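PDB 3FZ0: nucleoside hydrolase, putative from Trypanosoma brucei, which belongs to the inosine-uridine preferring nucleoside hydrolase family and carries a calcium ion in its alpha/beta fold. Local coordinates for residues 144-158 / 191-203. The protein carries 2 engineered substitutions. Residues are numbered along the deposited sequence; the frame is centred on the assembly and turned at random.
Sequences LRLNPDLFSKLGTDT and VVVLQHKGWKCPV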
# COMPACT_ATOMS: atom_id res chain seq x y z
N LEU B 144 7.11 23.95 5.78
CA LEU B 144 5.69 23.86 6.18
C LEU B 144 5.40 23.22 7.52
O LEU B 144 4.62 23.80 8.28
CB LEU B 144 4.84 23.21 5.10
CG LEU B 144 4.36 24.10 3.97
CD1 LEU B 144 4.01 23.17 2.83
CD2 LEU B 144 3.14 24.94 4.36
N ARG B 145 6.00 22.06 7.82
CA ARG B 145 5.74 21.40 9.13
C ARG B 145 6.36 22.17 10.31
O ARG B 145 5.86 22.07 11.42
CB ARG B 145 6.15 19.93 9.15
CG ARG B 145 5.73 19.12 7.93
CD ARG B 145 4.22 18.78 7.85
NE ARG B 145 3.71 18.48 9.17
CZ ARG B 145 2.87 19.27 9.84
NH1 ARG B 145 2.43 20.39 9.26
NH2 ARG B 145 2.47 18.93 11.08
N LEU B 146 7.42 22.93 10.08
CA LEU B 146 8.04 23.70 11.16
C LEU B 146 7.27 24.96 11.58
O LEU B 146 7.25 25.32 12.77
CB LEU B 146 9.46 24.12 10.79
CG LEU B 146 10.56 23.10 11.02
CD1 LEU B 146 11.79 23.66 10.35
CD2 LEU B 146 10.79 22.86 12.53
N ASN B 147 6.68 25.65 10.60
CA ASN B 147 5.97 26.90 10.90
C ASN B 147 4.96 27.13 9.80
O ASN B 147 5.18 27.94 8.91
CB ASN B 147 6.95 28.09 11.03
CG ASN B 147 6.35 29.28 11.78
OD1 ASN B 147 5.15 29.56 11.67
ND2 ASN B 147 7.19 30.02 12.52
N PRO B 148 3.83 26.40 9.87
CA PRO B 148 2.82 26.47 8.82
C PRO B 148 2.18 27.86 8.62
O PRO B 148 1.87 28.23 7.48
CB PRO B 148 1.77 25.42 9.26
CG PRO B 148 1.98 25.28 10.77
CD PRO B 148 3.47 25.47 10.96
N ASP B 149 1.98 28.60 9.71
CA ASP B 149 1.35 29.93 9.69
C ASP B 149 1.97 30.96 8.75
O ASP B 149 1.25 31.75 8.13
CB ASP B 149 1.29 30.54 11.10
CG ASP B 149 0.20 29.92 11.98
OD1 ASP B 149 -0.65 29.16 11.47
OD2 ASP B 149 0.19 30.20 13.19
N LEU B 150 3.30 30.97 8.67
CA LEU B 150 4.00 31.96 7.87
C LEU B 150 3.67 31.87 6.38
O LEU B 150 3.85 32.84 5.65
CB LEU B 150 5.52 31.86 8.08
CG LEU B 150 6.02 32.39 9.41
CD1 LEU B 150 7.44 31.91 9.65
CD2 LEU B 150 5.90 33.93 9.49
N PHE B 151 3.19 30.72 5.94
CA PHE B 151 2.93 30.49 4.51
C PHE B 151 1.73 31.25 3.96
O PHE B 151 1.56 31.36 2.75
CB PHE B 151 2.87 29.02 4.19
CG PHE B 151 4.22 28.39 4.13
CD1 PHE B 151 4.91 28.02 5.30
CD2 PHE B 151 4.86 28.22 2.89
CE1 PHE B 151 6.20 27.46 5.22
CE2 PHE B 151 6.13 27.68 2.83
CZ PHE B 151 6.79 27.29 3.98
N SER B 152 0.94 31.83 4.86
CA SER B 152 -0.18 32.65 4.44
C SER B 152 0.32 34.01 3.94
O SER B 152 -0.45 34.77 3.36
CB SER B 152 -1.16 32.83 5.61
OG SER B 152 -0.60 33.73 6.54
N LYS B 153 1.60 34.32 4.19
CA LYS B 153 2.19 35.57 3.70
C LYS B 153 2.42 35.55 2.19
O LYS B 153 2.67 36.59 1.59
CB LYS B 153 3.49 35.91 4.43
CG LYS B 153 3.33 36.32 5.91
CD LYS B 153 4.29 37.44 6.12
CE LYS B 153 4.69 37.64 7.54
NZ LYS B 153 5.98 38.44 7.53
N LEU B 154 2.35 34.37 1.58
CA LEU B 154 2.52 34.20 0.12
C LEU B 154 1.20 34.43 -0.61
O LEU B 154 0.13 33.97 -0.16
CB LEU B 154 3.03 32.80 -0.21
CG LEU B 154 4.42 32.43 0.30
CD1 LEU B 154 4.66 30.96 0.18
CD2 LEU B 154 5.52 33.16 -0.43
N GLY B 155 1.28 35.16 -1.71
CA GLY B 155 0.18 35.35 -2.61
C GLY B 155 -0.76 36.43 -2.18
O GLY B 155 -0.48 37.19 -1.27
N THR B 156 -1.91 36.46 -2.85
CA THR B 156 -2.97 37.41 -2.59
C THR B 156 -4.24 36.57 -2.60
O THR B 156 -4.15 35.33 -2.74
CB THR B 156 -2.95 38.50 -3.69
OG1 THR B 156 -1.85 39.39 -3.44
CG2 THR B 156 -4.21 39.33 -3.72
N ASP B 157 -5.42 37.17 -2.41
CA ASP B 157 -6.68 36.43 -2.61
C ASP B 157 -6.81 36.06 -4.09
O ASP B 157 -7.54 35.15 -4.45
CB ASP B 157 -7.89 37.22 -2.12
CG ASP B 157 -7.95 38.66 -2.69
OD1 ASP B 157 -6.99 39.09 -3.39
OD2 ASP B 157 -8.95 39.36 -2.43
N THR B 158 -6.04 36.74 -4.94
CA THR B 158 -6.14 36.65 -6.39
C THR B 158 -4.88 35.99 -7.00
O THR B 158 -4.96 35.21 -7.96
CB THR B 158 -6.29 38.09 -6.94
OG1 THR B 158 -7.58 38.60 -6.56
CG2 THR B 158 -6.14 38.17 -8.45
N VAL B 191 2.12 15.48 -0.47
CA VAL B 191 0.95 15.41 0.41
C VAL B 191 0.94 16.59 1.38
O VAL B 191 -0.11 17.20 1.59
CB VAL B 191 0.89 14.08 1.16
CG1 VAL B 191 -0.12 14.17 2.29
CG2 VAL B 191 0.54 12.98 0.21
N VAL B 192 2.09 16.91 1.98
CA VAL B 192 2.20 17.99 2.93
C VAL B 192 1.81 19.31 2.25
O VAL B 192 1.02 20.10 2.80
CB VAL B 192 3.63 18.06 3.55
CG1 VAL B 192 3.85 19.37 4.32
CG2 VAL B 192 3.89 16.84 4.45
N VAL B 193 2.32 19.53 1.04
CA VAL B 193 2.04 20.76 0.31
C VAL B 193 0.56 20.91 -0.04
O VAL B 193 -0.04 21.94 0.26
CB VAL B 193 2.96 20.91 -0.93
CG1 VAL B 193 2.43 21.98 -1.84
CG2 VAL B 193 4.41 21.29 -0.47
N LEU B 194 -0.03 19.86 -0.62
CA LEU B 194 -1.44 19.87 -1.04
C LEU B 194 -2.46 19.79 0.11
O LEU B 194 -3.56 20.29 -0.03
CB LEU B 194 -1.70 18.79 -2.09
CG LEU B 194 -0.99 18.86 -3.45
CD1 LEU B 194 -1.02 17.51 -4.19
CD2 LEU B 194 -1.56 19.92 -4.37
N GLN B 195 -2.13 19.14 1.23
CA GLN B 195 -3.02 19.06 2.39
C GLN B 195 -2.94 20.28 3.33
O GLN B 195 -3.75 20.39 4.25
CB GLN B 195 -2.73 17.82 3.22
CG GLN B 195 -3.07 16.49 2.55
CD GLN B 195 -4.55 16.34 2.23
OE1 GLN B 195 -4.94 16.25 1.07
NE2 GLN B 195 -5.37 16.33 3.25
N HIS B 196 -2.00 21.19 3.09
CA HIS B 196 -1.79 22.33 3.98
C HIS B 196 -3.00 23.26 4.04
O HIS B 196 -3.56 23.63 3.01
CB HIS B 196 -0.56 23.13 3.56
CG HIS B 196 -0.45 24.45 4.26
ND1 HIS B 196 -0.03 24.56 5.57
CD2 HIS B 196 -0.75 25.71 3.86
CE1 HIS B 196 -0.04 25.83 5.92
NE2 HIS B 196 -0.49 26.55 4.91
N LYS B 197 -3.39 23.64 5.26
CA LYS B 197 -4.50 24.57 5.47
C LYS B 197 -3.94 25.98 5.59
O LYS B 197 -3.05 26.25 6.40
CB LYS B 197 -5.27 24.24 6.77
CG LYS B 197 -5.91 22.85 6.83
CD LYS B 197 -6.88 22.59 5.66
CE LYS B 197 -7.46 21.17 5.75
NZ LYS B 197 -6.35 20.15 5.67
N GLY B 198 -4.49 26.90 4.81
CA GLY B 198 -4.16 28.29 4.97
C GLY B 198 -3.41 28.95 3.83
O GLY B 198 -2.88 30.04 4.01
N TRP B 199 -3.34 28.30 2.67
CA TRP B 199 -2.90 28.98 1.45
C TRP B 199 -3.97 30.02 1.11
O TRP B 199 -5.16 29.74 1.24
CB TRP B 199 -2.80 28.02 0.28
CG TRP B 199 -1.76 26.95 0.34
CD1 TRP B 199 -1.99 25.60 0.32
CD2 TRP B 199 -0.34 27.11 0.37
NE1 TRP B 199 -0.80 24.91 0.34
CE2 TRP B 199 0.23 25.82 0.37
CE3 TRP B 199 0.51 28.22 0.36
CZ2 TRP B 199 1.61 25.60 0.39
CZ3 TRP B 199 1.88 28.00 0.39
CH2 TRP B 199 2.42 26.70 0.40
N LYS B 200 -3.54 31.20 0.68
CA LYS B 200 -4.47 32.23 0.23
C LYS B 200 -5.15 31.85 -1.09
O LYS B 200 -6.29 32.26 -1.34
CB LYS B 200 -3.75 33.57 0.09
CG LYS B 200 -3.51 34.32 1.42
CD LYS B 200 -3.57 35.83 1.15
CE LYS B 200 -2.62 36.67 2.04
NZ LYS B 200 -1.27 36.85 1.40
N CYS B 201 -4.45 31.09 -1.92
CA CYS B 201 -4.96 30.59 -3.18
C CYS B 201 -4.59 29.14 -3.32
O CYS B 201 -3.50 28.74 -2.88
CB CYS B 201 -4.32 31.31 -4.38
SG CYS B 201 -5.19 32.73 -5.00
N PRO B 202 -5.44 28.34 -3.98
CA PRO B 202 -5.08 26.94 -4.24
C PRO B 202 -3.71 26.83 -4.89
O PRO B 202 -3.34 27.69 -5.69
CB PRO B 202 -6.14 26.48 -5.25
CG PRO B 202 -7.30 27.41 -5.00
CD PRO B 202 -6.75 28.71 -4.56
N VAL B 203 -2.98 25.77 -4.54
CA VAL B 203 -1.72 25.39 -5.19
C VAL B 203 -1.98 25.31 -6.70
O VAL B 203 -2.99 24.71 -7.11
CB VAL B 203 -1.25 24.00 -4.68
CG1 VAL B 203 0.05 23.54 -5.38
CG2 VAL B 203 -1.13 23.96 -3.15
O HOH W 1 -0.42 31.60 1.09
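Leu-144 sets one methyl, CD2, over a face of the His-196 imidazole, 3.6 Å from the ring centroid and 18° off its normal, a CH-pi contact. Its other branch, CD1, reaches Val-193 CG2 at 3.8 Å, the two side chains crossing at about a right angle. The His-196 ring gets there because CG stands anti to the backbone N (chi1 169°); Pro-148 CB meets it in plane, at the edge. Trp-199 starts out pointing away from 144-158, yet its six-membered ring comes back alongside Phe-151, the two side chains running the same way with ring planes at 86° and Phe-151 CD2 3.8 Å from Trp-199 CH2. Leu-154 CD1 touches the indole at its edge. The indole's rotation is held in part by NE1, which gives a nearly straight bond, in the ring plane, to Val-193 O (3.1 Å). Further along, Lys-200 bends at chi2, chi3 and chi4 to curl its amine over the turn, where NZ bonds Ser-152 O at 3.0 Å, in the carbonyl plane, and Gly-155 O at 2.8 Å, from above that second carbonyl's own plane. One water joins the two backbones, donating to Phe-151 O and Leu-154 O and accepting from Lys-200 N. Phe-151 and Leu-154 also pack on helix 110-120 and strand 127-133, while Arg-145 and Val-192 touch a second subunit. Helices 138-146 and 187-195 thus lie together with the links that follow them, leading to the neighbouring parallel strands 162-165 and 203-206, as in the Rossmann-like alpha/beta core of nucleoside hydrolases.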